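Local structure of putative sugar ABC transport system, substrate-binding protein (Bordetella parapertussis, 5IX8) at residues Pro15-Val20 and Asn45-Gln50; Val22-Asp27 and Gly55-Val60; Ile37-Arg42 and Met257-Val262; Ile107-Asp112 and Val284-Phe289; Lys141-Val146 and Cys169-Thr174. The protein probably binds a sugar as the substrate-binding component of an ABC transport system. One frame throughout, in Å; residues are numbered along the deposited sequence. Where two conformers were deposited one is given.

Interaction 1: Pro15-Val20 and Asn45-Gln50; sequences PLKLGV and NVEVVQ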
# COMPACT_ATOMS: atom_id res chain seq x y z
N PRO A 15 -24.10 -11.34 -13.81
CA PRO A 15 -22.71 -11.78 -14.02
C PRO A 15 -21.75 -10.61 -13.90
O PRO A 15 -21.99 -9.52 -14.43
CB PRO A 15 -22.72 -12.35 -15.44
CG PRO A 15 -24.16 -12.76 -15.66
CD PRO A 15 -25.02 -11.82 -14.85
N LEU A 16 -20.65 -10.83 -13.19
CA LEU A 16 -19.70 -9.77 -12.90
C LEU A 16 -18.30 -10.35 -13.00
O LEU A 16 -17.93 -11.24 -12.23
CB LEU A 16 -19.96 -9.18 -11.51
CG LEU A 16 -19.36 -7.79 -11.22
CD1 LEU A 16 -19.92 -7.25 -9.92
CD2 LEU A 16 -17.79 -7.77 -11.20
N LYS A 17 -17.52 -9.85 -13.95
CA LYS A 17 -16.15 -10.32 -14.19
C LYS A 17 -15.15 -9.22 -13.90
O LYS A 17 -15.33 -8.07 -14.33
CB LYS A 17 -15.98 -10.79 -15.65
CG LYS A 17 -16.87 -11.96 -16.03
CD LYS A 17 -16.99 -12.11 -17.58
CE LYS A 17 -15.72 -12.54 -18.24
NZ LYS A 17 -15.94 -13.37 -19.50
N LEU A 18 -14.10 -9.56 -13.17
CA LEU A 18 -13.02 -8.63 -12.85
C LEU A 18 -11.73 -9.07 -13.53
O LEU A 18 -11.40 -10.26 -13.56
CB LEU A 18 -12.75 -8.56 -11.34
CG LEU A 18 -13.91 -8.22 -10.41
CD1 LEU A 18 -13.50 -8.40 -8.92
CD2 LEU A 18 -14.31 -6.82 -10.67
N GLY A 19 -10.96 -8.10 -14.00
CA GLY A 19 -9.54 -8.31 -14.32
C GLY A 19 -8.73 -7.44 -13.38
O GLY A 19 -9.09 -6.29 -13.16
N VAL A 20 -7.63 -7.99 -12.85
CA VAL A 20 -6.82 -7.33 -11.83
C VAL A 20 -5.39 -7.22 -12.33
O VAL A 20 -4.80 -8.23 -12.74
CB VAL A 20 -6.82 -8.12 -10.50
CG1 VAL A 20 -5.93 -7.43 -9.43
CG2 VAL A 20 -8.24 -8.37 -10.01
N ASN A 45 -20.21 -14.84 -5.85
CA ASN A 45 -20.62 -15.07 -7.24
C ASN A 45 -20.00 -14.06 -8.21
O ASN A 45 -20.66 -13.56 -9.13
CB ASN A 45 -22.14 -15.09 -7.39
CG ASN A 45 -22.56 -15.58 -8.77
OD1 ASN A 45 -21.95 -16.52 -9.31
ND2 ASN A 45 -23.60 -14.96 -9.34
N VAL A 46 -18.72 -13.76 -8.01
CA VAL A 46 -17.97 -12.85 -8.88
C VAL A 46 -16.85 -13.65 -9.50
O VAL A 46 -16.23 -14.50 -8.83
CB VAL A 46 -17.42 -11.63 -8.10
CG1 VAL A 46 -16.42 -10.85 -8.95
CG2 VAL A 46 -18.61 -10.73 -7.69
N GLU A 47 -16.58 -13.41 -10.79
CA GLU A 47 -15.53 -14.13 -11.50
C GLU A 47 -14.31 -13.24 -11.64
O GLU A 47 -14.40 -12.11 -12.13
CB GLU A 47 -16.02 -14.55 -12.89
CG GLU A 47 -15.02 -15.34 -13.67
CD GLU A 47 -15.52 -15.68 -15.06
OE1 GLU A 47 -16.72 -15.46 -15.33
OE2 GLU A 47 -14.71 -16.16 -15.88
N VAL A 48 -13.16 -13.75 -11.20
CA VAL A 48 -11.88 -13.08 -11.42
C VAL A 48 -11.25 -13.76 -12.62
O VAL A 48 -10.84 -14.93 -12.55
CB VAL A 48 -10.98 -13.16 -10.19
CG1 VAL A 48 -9.62 -12.44 -10.45
CG2 VAL A 48 -11.74 -12.61 -8.97
N VAL A 49 -11.21 -13.05 -13.74
CA VAL A 49 -10.76 -13.69 -14.98
C VAL A 49 -9.25 -13.80 -15.03
O VAL A 49 -8.70 -14.78 -15.57
CB VAL A 49 -11.29 -12.89 -16.18
CG1 VAL A 49 -10.74 -13.45 -17.48
CG2 VAL A 49 -12.79 -12.92 -16.15
N GLN A 50 -8.55 -12.83 -14.48
CA GLN A 50 -7.10 -12.83 -14.57
C GLN A 50 -6.56 -11.93 -13.48
O GLN A 50 -7.16 -10.88 -13.19
CB GLN A 50 -6.67 -12.33 -15.95
CG GLN A 50 -5.22 -12.48 -16.20
CD GLN A 50 -4.86 -12.04 -17.59
OE1 GLN A 50 -4.49 -10.90 -17.81
NE2 GLN A 50 -4.98 -12.96 -18.55
O HOH W 1 -20.52 -13.47 -11.82
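Lys17 lays its aliphatic chain alongside the extended Glu47 side chain, with Lys17 CG 3.6 Å from Glu47 OE1. A bend at chi3 (69°) then carries Lys17 CE across to Val49 CG2, at 3.6 Å. The opposite charges are near but not in contact, since Lys17 NZ is 4.7 Å from Glu47 OE1. Leu18 points to the other face of the sheet, where its CD1 packs on Val46 CG1 at 3.8 Å. Backbone bonds join the strands in parallel: Glu47 N to Leu16 O, Leu18 N to Glu47 O (2.8 Å), and Val49 N to Leu18 O. The pairing then slips by one residue. Val20 N reaches Gln50 O at 2.9 Å, while buried Gln50 N has no partner. At the start, a water links Leu16 N to Asn45 O. Helix 28-43 packs against Leu18, Val20, Val46 and Val48. Strand 17-22, this helix and edge strand 47-53 form a beta-alpha-beta unit, typical of the Rossmann-like lobes of periplasmic binding proteins.

Interaction 2: Val22-Asp27 and Gly55-Val60; sequences VVHLLD and GAYGNV. With EDO (1,2-ethanediol), chain E.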
# COMPACT_ATOMS: atom_id res chain seq x y z
N VAL A 22 -1.70 -5.59 -10.72
CA VAL A 22 -1.01 -4.90 -9.65
C VAL A 22 0.47 -4.84 -10.01
O VAL A 22 0.90 -5.41 -11.01
CB VAL A 22 -1.20 -5.59 -8.29
CG1 VAL A 22 -2.67 -5.48 -7.82
CG2 VAL A 22 -0.70 -7.07 -8.34
N VAL A 23 1.25 -4.13 -9.18
CA VAL A 23 2.65 -3.90 -9.54
C VAL A 23 3.45 -5.19 -9.48
O VAL A 23 4.18 -5.54 -10.42
CB VAL A 23 3.29 -2.82 -8.63
CG1 VAL A 23 4.76 -2.59 -9.07
CG2 VAL A 23 2.49 -1.52 -8.70
N HIS A 24 3.34 -5.91 -8.37
CA HIS A 24 4.13 -7.10 -8.12
C HIS A 24 3.46 -7.88 -6.99
O HIS A 24 2.67 -7.34 -6.22
CB HIS A 24 5.59 -6.73 -7.76
CG HIS A 24 5.73 -6.06 -6.43
ND1 HIS A 24 5.67 -6.75 -5.24
CD2 HIS A 24 5.93 -4.76 -6.10
CE1 HIS A 24 5.81 -5.90 -4.23
NE2 HIS A 24 5.95 -4.68 -4.73
N LEU A 25 3.78 -9.15 -6.92
CA LEU A 25 3.26 -9.99 -5.84
C LEU A 25 4.36 -10.47 -4.90
O LEU A 25 4.28 -11.59 -4.39
CB LEU A 25 2.49 -11.20 -6.41
CG LEU A 25 1.26 -10.83 -7.23
CD1 LEU A 25 0.72 -12.07 -7.93
CD2 LEU A 25 0.19 -10.12 -6.41
N LEU A 26 5.39 -9.65 -4.66
CA LEU A 26 6.54 -10.06 -3.87
C LEU A 26 6.43 -9.74 -2.38
O LEU A 26 7.25 -10.26 -1.61
CB LEU A 26 7.81 -9.42 -4.43
CG LEU A 26 8.05 -9.86 -5.87
CD1 LEU A 26 9.30 -9.13 -6.39
CD2 LEU A 26 8.17 -11.40 -6.00
N ASP A 27 5.46 -8.93 -1.95
CA ASP A 27 5.27 -8.73 -0.51
C ASP A 27 3.83 -9.01 -0.12
O ASP A 27 3.09 -9.62 -0.89
CB ASP A 27 5.72 -7.33 -0.06
CG ASP A 27 4.95 -6.17 -0.73
OD1 ASP A 27 3.80 -6.35 -1.19
OD2 ASP A 27 5.51 -5.03 -0.74
N GLY A 55 5.27 -6.24 -12.90
CA GLY A 55 6.56 -6.88 -12.70
C GLY A 55 7.51 -6.02 -11.91
O GLY A 55 8.38 -6.55 -11.21
N ALA A 56 7.38 -4.70 -12.02
CA ALA A 56 8.28 -3.79 -11.30
C ALA A 56 7.66 -2.41 -11.34
O ALA A 56 6.87 -2.12 -12.25
CB ALA A 56 9.68 -3.75 -11.93
N TYR A 57 8.02 -1.56 -10.39
CA TYR A 57 7.65 -0.16 -10.56
C TYR A 57 8.27 0.36 -11.86
O TYR A 57 9.39 -0.01 -12.23
CB TYR A 57 8.10 0.69 -9.38
CG TYR A 57 7.31 0.35 -8.15
CD1 TYR A 57 6.00 0.81 -8.00
CD2 TYR A 57 7.85 -0.45 -7.15
CE1 TYR A 57 5.27 0.49 -6.87
CE2 TYR A 57 7.12 -0.79 -6.02
CZ TYR A 57 5.83 -0.33 -5.89
OH TYR A 57 5.12 -0.64 -4.77
N GLY A 58 7.52 1.18 -12.58
CA GLY A 58 7.95 1.69 -13.88
C GLY A 58 7.55 0.85 -15.07
O GLY A 58 7.70 1.33 -16.21
N ASN A 59 7.03 -0.37 -14.87
CA ASN A 59 6.60 -1.25 -15.96
C ASN A 59 5.21 -0.87 -16.44
O ASN A 59 4.25 -1.64 -16.40
CB ASN A 59 6.65 -2.71 -15.52
CG ASN A 59 8.05 -3.27 -15.59
OD1 ASN A 59 9.01 -2.52 -15.86
ND2 ASN A 59 8.19 -4.58 -15.37
N VAL A 60 5.11 0.36 -16.94
CA VAL A 60 3.82 0.93 -17.28
C VAL A 60 3.27 0.31 -18.57
O VAL A 60 2.08 -0.01 -18.66
CB VAL A 60 3.98 2.46 -17.34
CG1 VAL A 60 2.76 3.09 -17.88
CG2 VAL A 60 4.24 2.99 -15.94
C1 EDO E . 9.52 -3.88 -7.85
O1 EDO E . 10.03 -2.73 -8.54
C2 EDO E . 10.23 -4.05 -6.51
O2 EDO E . 9.81 -3.00 -5.64
O HOH W 2 6.26 -2.28 -3.05
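Val23 CG1 sits over the centre of the Tyr57 ring, 3.8 Å from the centroid and 11° off the ring normal, a CH-pi contact. With CG1 anti to the backbone N (chi1 -179°), it also comes close to Tyr57 N. The two loops follow the neighbouring parallel strands 17-22 and 47-53 at their C-terminal ends. In the periplasmic binding protein fold such loops line the cleft between lobes. Backbone pairing continues briefly, as Gly55 N donates to Val23 O at 2.8 Å. At the backbone angles of Gly55 a side chain would run against the carbonyl O of the residue before. The His24 ring lies oblique to the Tyr57 ring. A water joins them, 2.9 Å from His24 NE2 and 2.6 Å from Tyr57 OH. Tyr57 OH also bonds to Tyr30 OH, and Tyr30 packs edge-to-face with His24. On its other side, His24 ND1 accepts Leu26 N at 3.0 Å, in the ring plane, which helps fix the ring's rotation. A 1,2-ethanediol, probably from the crystallisation liquor, lies beside both rings and is also bound by Glu181 O. Tyr57 N donates to the diol O1 at 3.0 Å, with an angle of 157° at the hydrogen.

Interaction 3: Ile37-Arg42 and Met257-Val262; sequences IVDEAR and MGRLIV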
# COMPACT_ATOMS: atom_id res chain seq x y z
N ILE A 37 -9.48 -10.03 -3.08
CA ILE A 37 -10.39 -10.05 -4.23
C ILE A 37 -10.82 -11.47 -4.56
O ILE A 37 -12.02 -11.76 -4.75
CB ILE A 37 -9.73 -9.37 -5.44
CG1 ILE A 37 -9.56 -7.87 -5.16
CG2 ILE A 37 -10.59 -9.59 -6.69
CD1 ILE A 37 -8.78 -7.16 -6.28
N VAL A 38 -9.85 -12.38 -4.70
CA VAL A 38 -10.16 -13.76 -5.11
C VAL A 38 -11.03 -14.46 -4.08
O VAL A 38 -12.04 -15.11 -4.41
CB VAL A 38 -8.84 -14.51 -5.35
CG1 VAL A 38 -9.12 -16.02 -5.50
CG2 VAL A 38 -8.17 -13.95 -6.58
N ASP A 39 -10.67 -14.34 -2.80
CA ASP A 39 -11.45 -15.03 -1.80
C ASP A 39 -12.83 -14.41 -1.61
O ASP A 39 -13.81 -15.13 -1.37
CB ASP A 39 -10.70 -15.06 -0.47
CG ASP A 39 -11.42 -15.91 0.53
OD1 ASP A 39 -11.45 -17.14 0.30
OD2 ASP A 39 -11.99 -15.34 1.50
N GLU A 40 -12.95 -13.09 -1.70
CA GLU A 40 -14.28 -12.52 -1.59
C GLU A 40 -15.11 -12.87 -2.82
O GLU A 40 -16.32 -13.08 -2.71
CB GLU A 40 -14.18 -11.00 -1.40
CG GLU A 40 -15.51 -10.42 -0.94
CD GLU A 40 -15.89 -10.82 0.48
OE1 GLU A 40 -15.04 -11.32 1.26
OE2 GLU A 40 -17.07 -10.59 0.83
N ALA A 41 -14.49 -12.95 -4.00
CA ALA A 41 -15.27 -13.25 -5.20
C ALA A 41 -15.92 -14.62 -5.10
O ALA A 41 -17.07 -14.80 -5.54
CB ALA A 41 -14.40 -13.17 -6.45
N ARG A 42 -15.21 -15.61 -4.56
CA ARG A 42 -15.79 -16.96 -4.48
C ARG A 42 -16.85 -17.05 -3.38
O ARG A 42 -17.58 -18.05 -3.32
CB ARG A 42 -14.69 -17.99 -4.27
CG ARG A 42 -13.99 -17.85 -2.93
CD ARG A 42 -12.84 -18.85 -2.77
NE ARG A 42 -13.31 -20.21 -2.42
CZ ARG A 42 -13.52 -20.62 -1.16
NH1 ARG A 42 -13.29 -19.79 -0.14
NH2 ARG A 42 -13.95 -21.85 -0.93
N MSE A 257 -8.90 -4.62 1.81
CA MSE A 257 -9.10 -3.73 0.66
C MSE A 257 -9.62 -4.52 -0.52
O MSE A 257 -10.55 -4.07 -1.21
CB MSE A 257 -7.82 -3.02 0.25
CG MSE A 257 -7.28 -2.06 1.28
SE MSE A 257 -5.56 -1.29 0.66
CE MSE A 257 -4.90 -0.82 2.41
N GLY A 258 -9.06 -5.72 -0.72
CA GLY A 258 -9.52 -6.57 -1.81
C GLY A 258 -10.97 -7.01 -1.63
O GLY A 258 -11.75 -7.01 -2.58
N ARG A 259 -11.33 -7.41 -0.41
CA ARG A 259 -12.72 -7.80 -0.15
C ARG A 259 -13.65 -6.64 -0.40
O ARG A 259 -14.75 -6.81 -0.97
CB ARG A 259 -12.89 -8.28 1.29
CG ARG A 259 -12.02 -9.47 1.66
CD ARG A 259 -12.52 -10.06 2.99
NE ARG A 259 -11.68 -11.15 3.42
CZ ARG A 259 -11.70 -12.37 2.88
NH1 ARG A 259 -12.58 -12.67 1.90
NH2 ARG A 259 -10.84 -13.28 3.33
N LEU A 260 -13.27 -5.45 0.07
CA LEU A 260 -14.11 -4.29 -0.15
C LEU A 260 -14.25 -3.96 -1.63
O LEU A 260 -15.32 -3.57 -2.06
CB LEU A 260 -13.54 -3.09 0.61
CG LEU A 260 -13.61 -3.21 2.12
CD1 LEU A 260 -12.76 -2.11 2.78
CD2 LEU A 260 -15.06 -3.16 2.63
N ILE A 261 -13.19 -4.12 -2.41
CA ILE A 261 -13.32 -3.87 -3.85
C ILE A 261 -14.44 -4.72 -4.46
O ILE A 261 -15.25 -4.24 -5.26
CB ILE A 261 -11.96 -4.11 -4.54
CG1 ILE A 261 -11.05 -2.89 -4.23
CG2 ILE A 261 -12.14 -4.32 -6.03
CD1 ILE A 261 -9.56 -3.17 -4.47
N VAL A 262 -14.50 -6.00 -4.08
CA VAL A 262 -15.56 -6.87 -4.60
C VAL A 262 -16.93 -6.39 -4.13
O VAL A 262 -17.90 -6.32 -4.92
CB VAL A 262 -15.29 -8.32 -4.17
CG1 VAL A 262 -16.48 -9.23 -4.51
CG2 VAL A 262 -14.02 -8.82 -4.86
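Arg259 meets Asp39 end-on with two nitrogens, both directed at the single oxygen OD2. Arg259 NH1 lies 2.8 Å from Asp39 OD2 and NH2 lies 3.0 Å from it. OD2 is in the guanidinium plane, while the carboxylate is turned 81° against that plane. OD2 receives NH1 through its anti lone pair. Arg259 NH1 also donates to Glu40 OE1 at 2.9 Å, nearly along the C-O axis of that oxygen. The Arg259 chain runs extended from CG to NE, and its CD passes 3.3 Å from Glu40 OE1. Glu40 bends at chi2 (69°), which brings its carboxylate back over the arginine chain. Its CG packs on Val262 CB at 3.9 Å. Beside the charges, the backbones come very near. Ile37 CA and Gly258 CA are 4.3 Å apart, and Ile37 CG1 touches Gly258 O at 3.5 Å. Val262 CG2 rests 3.6 Å from Ile37 O. In the next shell, Arg42 NH1 makes a longer salt bridge to Asp39 OD1, and Arg43 NE one to OD2. Arg2 pairs with Glu40 OE1, and Gln263 NE2 holds OE2. This is a salt-bridge network between helices 28-43 and 254-270. The two carboxylates and several arginines probably balance each other's charge and keep both acids ionised, though all the residues that touch are buried.

Interaction 4: Ile107-Asp112 and Val284-Phe289; sequences IPVNSD and VPYPHF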
# COMPACT_ATOMS: atom_id res chain seq x y z
N ILE A 107 -3.26 2.02 -3.81
CA ILE A 107 -2.42 3.21 -3.96
C ILE A 107 -3.04 4.14 -4.99
O ILE A 107 -3.78 3.70 -5.89
CB ILE A 107 -0.99 2.84 -4.39
CG1 ILE A 107 -1.05 1.73 -5.46
CG2 ILE A 107 -0.19 2.37 -3.15
CD1 ILE A 107 0.20 1.66 -6.31
N PRO A 108 -2.77 5.45 -4.88
CA PRO A 108 -3.39 6.42 -5.80
C PRO A 108 -2.91 6.26 -7.24
O PRO A 108 -1.76 5.90 -7.51
CB PRO A 108 -2.92 7.78 -5.27
CG PRO A 108 -2.38 7.55 -3.93
CD PRO A 108 -1.93 6.11 -3.86
N VAL A 109 -3.80 6.58 -8.19
CA VAL A 109 -3.40 6.71 -9.58
C VAL A 109 -3.89 8.07 -10.10
O VAL A 109 -4.95 8.58 -9.70
CB VAL A 109 -3.92 5.52 -10.44
CG1 VAL A 109 -5.43 5.45 -10.45
CG2 VAL A 109 -3.35 5.54 -11.85
N ASN A 110 -3.11 8.66 -11.01
CA ASN A 110 -3.38 10.01 -11.50
C ASN A 110 -4.34 9.97 -12.69
O ASN A 110 -3.98 10.24 -13.84
CB ASN A 110 -2.06 10.67 -11.89
CG ASN A 110 -2.18 12.15 -12.03
OD1 ASN A 110 -3.15 12.77 -11.58
ND2 ASN A 110 -1.20 12.74 -12.70
N SER A 111 -5.60 9.65 -12.40
CA SER A 111 -6.62 9.68 -13.44
C SER A 111 -7.96 9.99 -12.80
O SER A 111 -8.42 9.23 -11.94
CB SER A 111 -6.71 8.35 -14.19
OG SER A 111 -7.84 8.32 -15.03
N ASP A 112 -8.61 11.08 -13.23
CA ASP A 112 -9.93 11.39 -12.69
C ASP A 112 -11.05 10.63 -13.38
O ASP A 112 -12.23 10.93 -13.12
CB ASP A 112 -10.20 12.90 -12.72
CG ASP A 112 -10.21 13.48 -14.13
OD1 ASP A 112 -10.29 12.74 -15.12
OD2 ASP A 112 -10.16 14.72 -14.24
N VAL A 284 -5.79 11.91 -5.05
CA VAL A 284 -6.67 10.76 -5.30
C VAL A 284 -7.91 11.30 -6.00
O VAL A 284 -8.93 11.55 -5.34
CB VAL A 284 -7.00 10.00 -4.01
CG1 VAL A 284 -7.73 8.71 -4.35
CG2 VAL A 284 -5.70 9.67 -3.28
N PRO A 285 -7.88 11.53 -7.31
CA PRO A 285 -8.92 12.35 -7.95
C PRO A 285 -10.16 11.58 -8.34
O PRO A 285 -10.67 11.70 -9.46
CB PRO A 285 -8.19 12.91 -9.19
CG PRO A 285 -7.23 11.76 -9.55
CD PRO A 285 -6.75 11.22 -8.21
N TYR A 286 -10.71 10.83 -7.39
CA TYR A 286 -11.90 10.02 -7.60
C TYR A 286 -12.47 9.65 -6.24
O TYR A 286 -11.76 9.71 -5.23
CB TYR A 286 -11.59 8.75 -8.43
CG TYR A 286 -10.28 8.08 -8.06
CD1 TYR A 286 -10.21 7.15 -7.01
CD2 TYR A 286 -9.10 8.38 -8.77
CE1 TYR A 286 -8.99 6.55 -6.67
CE2 TYR A 286 -7.88 7.78 -8.43
CZ TYR A 286 -7.83 6.86 -7.40
OH TYR A 286 -6.60 6.28 -7.07
N PRO A 287 -13.74 9.29 -6.18
CA PRO A 287 -14.32 8.83 -4.91
C PRO A 287 -13.59 7.59 -4.42
O PRO A 287 -13.25 6.73 -5.21
CB PRO A 287 -15.76 8.49 -5.28
CG PRO A 287 -16.01 9.25 -6.56
CD PRO A 287 -14.72 9.21 -7.29
N HIS A 288 -13.34 7.52 -3.11
CA HIS A 288 -12.51 6.42 -2.65
C HIS A 288 -12.76 6.17 -1.18
O HIS A 288 -13.05 7.10 -0.42
CB HIS A 288 -11.02 6.70 -2.90
CG HIS A 288 -10.50 7.91 -2.21
ND1 HIS A 288 -10.74 9.19 -2.68
CD2 HIS A 288 -9.72 8.06 -1.11
CE1 HIS A 288 -10.16 10.07 -1.88
NE2 HIS A 288 -9.54 9.41 -0.91
N PHE A 289 -12.65 4.90 -0.78
CA PHE A 289 -12.71 4.53 0.62
C PHE A 289 -11.30 4.40 1.15
O PHE A 289 -10.46 3.74 0.52
CB PHE A 289 -13.45 3.20 0.84
CG PHE A 289 -13.56 2.81 2.29
CD1 PHE A 289 -14.46 3.46 3.13
CD2 PHE A 289 -12.75 1.80 2.82
CE1 PHE A 289 -14.55 3.12 4.48
CE2 PHE A 289 -12.81 1.46 4.17
CZ PHE A 289 -13.72 2.12 5.00
O HOH W 3 -13.21 11.81 -10.39
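Tyr286 OH accepts Val109 N at 3.0 Å, the one direct hydrogen bond between the two segments. The same hydroxyl also bonds to Ser104 OG, so it has partners on both the loop and the strand before it. Weaker polar contacts follow at the Tyr286 ring edge. Val109 O lies in the ring plane, 3.3 Å from Tyr286 CE2, and Ser111 O is 3.4 Å from Tyr286 CD2. Two carbonyls thus face the C-H rim of the ring. Val109 O also has Pro285 CD 3.5 Å away. Asp112 CA makes a CA-H...O contact with Pro285 O at 3.3 Å. A water lies near Asp112 O and Pro285 O. The apolar contacts are modest. Pro108 CB meets Val284 CG2 at 3.9 Å, and Val109 CG1 meets Tyr286 CE2 at the same distance, the two side chains at about a right angle. Within the second segment, Val284 CG1 lies over the centre of the His288 ring, and His288 ND1 donates to Tyr286 O at 2.8 Å. These hold the histidine ring in place. Segment 107-112 lies in the loop between strands 101-105 and 116-119. Segment 284-289 enters strand 288-290, which pairs with strand 116-119 at the edge of the parallel sheet. Phe289 packs on helix 254-270, and Pro108 touches Trp154 of helix 154-168.

Interaction 5: Lys141-Val146 and Cys169-Thr174; sequences KQVIVV and CGAKLT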
# COMPACT_ATOMS: atom_id res chain seq x y z
N LYS A 141 16.78 14.35 18.17
CA LYS A 141 17.58 13.24 17.65
C LYS A 141 17.47 13.17 16.14
O LYS A 141 16.47 13.60 15.55
CB LYS A 141 17.13 11.91 18.26
CG LYS A 141 17.12 11.93 19.79
CD LYS A 141 16.78 10.59 20.40
CE LYS A 141 17.00 10.65 21.92
NZ LYS A 141 16.65 9.39 22.62
N GLN A 142 18.50 12.60 15.51
CA GLN A 142 18.61 12.57 14.06
C GLN A 142 17.96 11.34 13.46
O GLN A 142 18.11 10.22 13.97
CB GLN A 142 20.06 12.66 13.62
CG GLN A 142 20.68 13.98 13.96
CD GLN A 142 22.12 14.09 13.48
OE1 GLN A 142 22.52 13.44 12.51
NE2 GLN A 142 22.92 14.91 14.17
N VAL A 143 17.26 11.55 12.35
CA VAL A 143 16.46 10.55 11.67
C VAL A 143 16.92 10.49 10.21
O VAL A 143 16.82 11.49 9.49
CB VAL A 143 14.96 10.88 11.74
CG1 VAL A 143 14.13 9.80 11.01
CG2 VAL A 143 14.49 11.07 13.22
N ILE A 144 17.40 9.33 9.78
CA ILE A 144 17.68 9.10 8.36
C ILE A 144 16.36 8.86 7.64
O ILE A 144 15.55 8.02 8.09
CB ILE A 144 18.60 7.88 8.19
CG1 ILE A 144 20.04 8.23 8.61
CG2 ILE A 144 18.54 7.37 6.73
CD1 ILE A 144 20.89 6.99 9.00
N VAL A 145 16.17 9.54 6.51
CA VAL A 145 14.97 9.37 5.68
C VAL A 145 15.36 8.65 4.40
O VAL A 145 16.19 9.14 3.63
CB VAL A 145 14.29 10.71 5.38
CG1 VAL A 145 13.10 10.48 4.42
CG2 VAL A 145 13.83 11.43 6.69
N VAL A 146 14.77 7.47 4.17
CA VAL A 146 14.93 6.68 2.95
C VAL A 146 13.52 6.69 2.36
O VAL A 146 12.69 5.88 2.79
CB VAL A 146 15.44 5.25 3.23
CG1 VAL A 146 15.48 4.39 1.95
CG2 VAL A 146 16.82 5.27 3.85
N CYS A 169 7.87 17.80 16.64
CA CYS A 169 8.37 17.43 17.95
C CYS A 169 9.88 17.61 18.07
O CYS A 169 10.47 17.20 19.07
CB CYS A 169 7.97 16.00 18.31
SG CYS A 169 8.79 14.63 17.45
N GLY A 170 10.52 18.24 17.10
CA GLY A 170 11.92 18.58 17.22
C GLY A 170 12.88 17.52 16.72
O GLY A 170 14.08 17.62 17.01
N ALA A 171 12.41 16.53 15.98
CA ALA A 171 13.34 15.57 15.40
C ALA A 171 14.05 16.22 14.21
O ALA A 171 13.52 17.13 13.56
CB ALA A 171 12.60 14.30 14.99
N LYS A 172 15.27 15.77 13.97
CA LYS A 172 16.14 16.33 12.94
C LYS A 172 16.28 15.31 11.81
O LYS A 172 17.02 14.34 11.92
CB LYS A 172 17.50 16.70 13.52
CG LYS A 172 17.40 17.56 14.79
CD LYS A 172 18.76 17.82 15.41
CE LYS A 172 18.73 19.08 16.26
NZ LYS A 172 20.01 19.31 17.00
N LEU A 173 15.56 15.54 10.72
CA LEU A 173 15.53 14.62 9.59
C LEU A 173 16.60 14.97 8.57
O LEU A 173 16.90 16.15 8.37
CB LEU A 173 14.16 14.67 8.91
CG LEU A 173 13.01 13.80 9.45
CD1 LEU A 173 12.82 14.01 10.95
CD2 LEU A 173 11.70 14.10 8.69
N THR A 174 17.18 13.94 7.94
CA THR A 174 18.04 14.16 6.76
C THR A 174 17.15 14.57 5.60
O THR A 174 15.95 14.30 5.62
CB THR A 174 18.79 12.90 6.34
OG1 THR A 174 17.85 11.93 5.86
CG2 THR A 174 19.62 12.30 7.47
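The peptide groups of Lys141 and Lys172 meet at their edges, where Lys172 N donates to Lys141 O at 2.9 Å. Val143 N donates to Lys172 O at 2.8 Å, and Thr174 N to Val143 O at 2.9 Å. CA-H groups lie against two of the same oxygens, with Gln142 CA 3.2 Å from Lys172 O and Leu173 CA 3.4 Å from Val143 O. The next bond uses a side chain: Val145 N donates to Thr174 OG1 at 3.0 Å. OG1 stands between the threonine's own backbone N and carbonyl carbon (chi1 67°), which turns it to the neighbouring strand. On one face of the sheet, Leu173 lies alongside Val143, with Leu173 CD1 3.9 Å from Val143 CB. Leu173 CG also meets Val145 CG2 at 3.7 Å. Phe162 and Ala166 of helix 154-168 pack on Leu173. Gln142 and Lys172 point to the other face. The strands belong to the beta-alpha-beta unit 142-145, 154-168, 172-173. A Schellman motif with Gly170 as C-prime ends its helix, and a disulfide ties Cys169 to Cys134. The Thr174 hydroxyl thus takes the acceptor role that a backbone carbonyl has in the other bonds, so Val145 N is held by a side chain.

How the interactions relate
Interactions 1 and 5 play the same part in different sheets. Each joins an edge strand to its neighbour within a beta-alpha-beta unit, is partly buried, and relies on backbone bonds; their centres are about 45 Å apart. Interaction 3 is buried, and combines a salt-bridge network with aliphatic packing. Its helix 28-43 packs on the strands of interaction 1, where Leu18 CD1 meets Ile37 CG2 at 3.9 Å. Interaction 2 continues the strands of interaction 1 into surface loops, with aromatic, water and diol contacts in place of a regular sheet. Interaction 4 is also buried but joins loops through a tyrosine hydroxyl and prolines. It touches interaction 3 through Leu260 and Phe289, and reaches the same sheet as interaction 1.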